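PDB 2IX4: 3-oxoacyl-[acyl-carrier-protein] synthase, mitochondrial from Arabidopsis thaliana, which catalyses the condensation step of mitochondrial fatty acid synthesis, extending acyl-carrier-protein-bound acyl chains by two carbons taken from malonyl-ACP. Local coordinates for residues R333-V338 against G346-S351. Numbering follows the deposited sequence.
Sequences RAIKTV and GTLAFS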
ATOM      1  N   ARG A 333     -26.127 -11.433  -3.901  1.00 20.59           N
ATOM      2  CA  ARG A 333     -27.120 -10.429  -4.277  1.00 21.12           C
ATOM      3  C   ARG A 333     -26.580  -9.519  -5.385  1.00 21.09           C
ATOM      4  O   ARG A 333     -27.285  -9.212  -6.349  1.00 21.12           O
ATOM      5  CB  ARG A 333     -27.493  -9.605  -3.045  1.00 21.30           C
ATOM      6  CG  ARG A 333     -28.899  -9.051  -3.052  1.00 23.14           C
ATOM      7  CD  ARG A 333     -29.312  -8.581  -1.660  1.00 25.60           C
ATOM      8  NE  ARG A 333     -29.477  -9.692  -0.719  1.00 27.13           N
ATOM      9  CZ  ARG A 333     -28.745  -9.879   0.379  1.00 27.61           C
ATOM     10  NH1 ARG A 333     -27.781  -9.028   0.710  1.00 28.06           N
ATOM     11  NH2 ARG A 333     -28.989 -10.923   1.161  1.00 27.75           N
ATOM     12  N   ALA A 334     -25.320  -9.112  -5.245  1.00 21.26           N
ATOM     13  CA  ALA A 334     -24.648  -8.253  -6.216  1.00 21.47           C
ATOM     14  C   ALA A 334     -24.432  -8.947  -7.565  1.00 21.70           C
ATOM     15  O   ALA A 334     -24.581  -8.321  -8.617  1.00 21.56           O
ATOM     16  CB  ALA A 334     -23.324  -7.759  -5.655  1.00 21.51           C
ATOM     17  N   ILE A 335     -24.084 -10.235  -7.526  1.00 21.92           N
ATOM     18  CA  ILE A 335     -23.942 -11.043  -8.743  1.00 22.20           C
ATOM     19  C   ILE A 335     -25.291 -11.171  -9.467  1.00 22.51           C
ATOM     20  O   ILE A 335     -25.347 -11.110 -10.696  1.00 22.66           O
ATOM     21  CB  ILE A 335     -23.304 -12.433  -8.453  1.00 22.23           C
ATOM     22  CG1 ILE A 335     -21.846 -12.263  -8.012  1.00 21.93           C
ATOM     23  CG2 ILE A 335     -23.379 -13.347  -9.684  1.00 21.94           C
ATOM     24  CD1 ILE A 335     -21.213 -13.513  -7.398  1.00 22.43           C
ATOM     25  N   LYS A 336     -26.368 -11.325  -8.699  1.00 22.89           N
ATOM     26  CA  LYS A 336     -27.725 -11.317  -9.251  1.00 23.34           C
ATOM     27  C   LYS A 336     -28.081  -9.995  -9.922  1.00 23.42           C
ATOM     28  O   LYS A 336     -28.755  -9.985 -10.950  1.00 23.58           O
ATOM     29  CB  LYS A 336     -28.767 -11.643  -8.175  1.00 23.44           C
ATOM     30  CG  LYS A 336     -29.523 -12.947  -8.408  1.00 24.33           C
ATOM     31  CD  LYS A 336     -30.664 -13.146  -7.410  1.00 25.00           C
ATOM     32  CE  LYS A 336     -31.886 -12.311  -7.770  1.00 25.95           C
ATOM     33  NZ  LYS A 336     -33.064 -12.623  -6.908  1.00 26.90           N
ATOM     34  N   THR A 337     -27.638  -8.886  -9.333  1.00 23.64           N
ATOM     35  CA  THR A 337     -27.935  -7.550  -9.858  1.00 23.91           C
ATOM     36  C   THR A 337     -27.172  -7.261 -11.158  1.00 23.95           C
ATOM     37  O   THR A 337     -27.721  -6.680 -12.094  1.00 23.91           O
ATOM     38  CB  THR A 337     -27.656  -6.453  -8.798  1.00 23.94           C
ATOM     39  OG1 THR A 337     -28.471  -6.687  -7.642  1.00 23.94           O
ATOM     40  CG2 THR A 337     -27.961  -5.058  -9.342  1.00 24.04           C
ATOM     41  N   VAL A 338     -25.913  -7.684 -11.214  1.00 24.16           N
ATOM     42  CA  VAL A 338     -25.062  -7.420 -12.371  1.00 24.36           C
ATOM     43  C   VAL A 338     -25.421  -8.309 -13.566  1.00 24.81           C
ATOM     44  O   VAL A 338     -25.458  -7.845 -14.707  1.00 24.73           O
ATOM     45  CB  VAL A 338     -23.560  -7.568 -12.009  1.00 24.36           C
ATOM     46  CG1 VAL A 338     -22.679  -7.516 -13.254  1.00 23.95           C
ATOM     47  CG2 VAL A 338     -23.146  -6.483 -11.026  1.00 23.95           C
ATOM     48  N   GLY A 346     -29.054 -19.929 -14.613  1.00 27.64           N
ATOM     49  CA  GLY A 346     -28.053 -20.958 -14.360  1.00 27.11           C
ATOM     50  C   GLY A 346     -26.951 -21.009 -15.402  1.00 26.73           C
ATOM     51  O   GLY A 346     -26.088 -21.887 -15.352  1.00 26.85           O
ATOM     52  N   THR A 347     -26.981 -20.065 -16.343  1.00 26.21           N
ATOM     53  CA  THR A 347     -25.979 -19.982 -17.406  1.00 25.70           C
ATOM     54  C   THR A 347     -24.609 -19.573 -16.859  1.00 25.37           C
ATOM     55  O   THR A 347     -23.587 -20.141 -17.250  1.00 25.44           O
ATOM     56  CB  THR A 347     -26.411 -19.005 -18.527  1.00 25.76           C
ATOM     57  OG1 THR A 347     -27.731 -19.338 -18.975  1.00 25.89           O
ATOM     58  CG2 THR A 347     -25.448 -19.073 -19.712  1.00 25.70           C
ATOM     59  N   LEU A 348     -24.595 -18.590 -15.958  1.00 24.78           N
ATOM     60  CA  LEU A 348     -23.350 -18.118 -15.355  1.00 24.21           C
ATOM     61  C   LEU A 348     -22.779 -19.138 -14.375  1.00 23.73           C
ATOM     62  O   LEU A 348     -23.474 -19.594 -13.462  1.00 23.75           O
ATOM     63  CB  LEU A 348     -23.552 -16.764 -14.654  1.00 24.18           C
ATOM     64  CG  LEU A 348     -22.368 -16.172 -13.872  1.00 24.09           C
ATOM     65  CD1 LEU A 348     -21.271 -15.643 -14.800  1.00 23.84           C
ATOM     66  CD2 LEU A 348     -22.836 -15.079 -12.927  1.00 23.82           C
ATOM     67  N   ALA A 349     -21.512 -19.490 -14.580  1.00 23.07           N
ATOM     68  CA  ALA A 349     -20.777 -20.327 -13.641  1.00 22.43           C
ATOM     69  C   ALA A 349     -20.062 -19.437 -12.639  1.00 21.97           C
ATOM     70  O   ALA A 349     -19.375 -18.492 -13.024  1.00 21.71           O
ATOM     71  CB  ALA A 349     -19.776 -21.209 -14.376  1.00 22.41           C
ATOM     72  N   PHE A 350     -20.238 -19.727 -11.355  1.00 21.43           N
ATOM     73  CA  PHE A 350     -19.509 -19.010 -10.316  1.00 21.05           C
ATOM     74  C   PHE A 350     -19.194 -19.890  -9.116  1.00 20.92           C
ATOM     75  O   PHE A 350     -19.946 -20.806  -8.787  1.00 20.92           O
ATOM     76  CB  PHE A 350     -20.233 -17.720  -9.899  1.00 20.93           C
ATOM     77  CG  PHE A 350     -21.535 -17.946  -9.196  1.00 20.60           C
ATOM     78  CD1 PHE A 350     -21.606 -17.901  -7.809  1.00 20.47           C
ATOM     79  CD2 PHE A 350     -22.699 -18.188  -9.920  1.00 20.73           C
ATOM     80  CE1 PHE A 350     -22.813 -18.102  -7.152  1.00 20.10           C
ATOM     81  CE2 PHE A 350     -23.914 -18.394  -9.271  1.00 20.34           C
ATOM     82  CZ  PHE A 350     -23.969 -18.351  -7.886  1.00 20.34           C
ATOM     83  N   SER A 351     -18.058 -19.609  -8.483  1.00 20.77           N
ATOM     84  CA  SER A 351     -17.622 -20.337  -7.301  1.00 20.59           C
ATOM     85  C   SER A 351     -16.698 -19.471  -6.463  1.00 20.37           C
ATOM     86  O   SER A 351     -16.159 -18.476  -6.952  1.00 20.62           O
ATOM     87  CB  SER A 351     -16.896 -21.625  -7.702  1.00 20.58           C
ATOM     88  OG  SER A 351     -15.725 -21.342  -8.448  1.00 21.01           O
TER
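Ile335 meets Leu348 and Phe350 with a different branch for each, a compact example of how one beta-branched residue on a helix can serve at once one residue just before a strand and one within it. Its methyl CG2 packs on CD2 of Leu348 at 3.7 Å, and the two side chains cross at about a right angle, touching through one methyl of each. The longer arm takes another course: with CG1 anti to the carbonyl carbon (chi1 -67°) and the chain then extended, CD1 is carried toward the ring of Phe350, which it approaches obliquely, 4.4 Å from CD1 of that ring. Leu348 and Phe350, two apart in sequence, both point at the helix, while Ala349 between them turns to the other side, where it touches Met407. In the layered alpha-beta-alpha-beta-alpha thiolase fold of the ketoacyl synthases, helices cover the faces of mixed sheets; here parallel, hydrogen-bonded strands 316-318 and 349-351, joined through helix 325-339, form a beta-alpha-beta crossover, and the connection from helix to second strand includes the short helix 341-344. Val317 of the neighbouring strand touches both Leu348 and Phe350, and the ring of Phe350 also meets that of Phe398, the planes inclined by about 35°. All three touching residues are buried, and the contact is purely apolar. On the helix itself, Thr337 OG1 donates to Arg333 O at 3.1 Å from above the carbonyl plane, and Arg333 O also accepts the backbone bond from Thr337 N (3.0 Å).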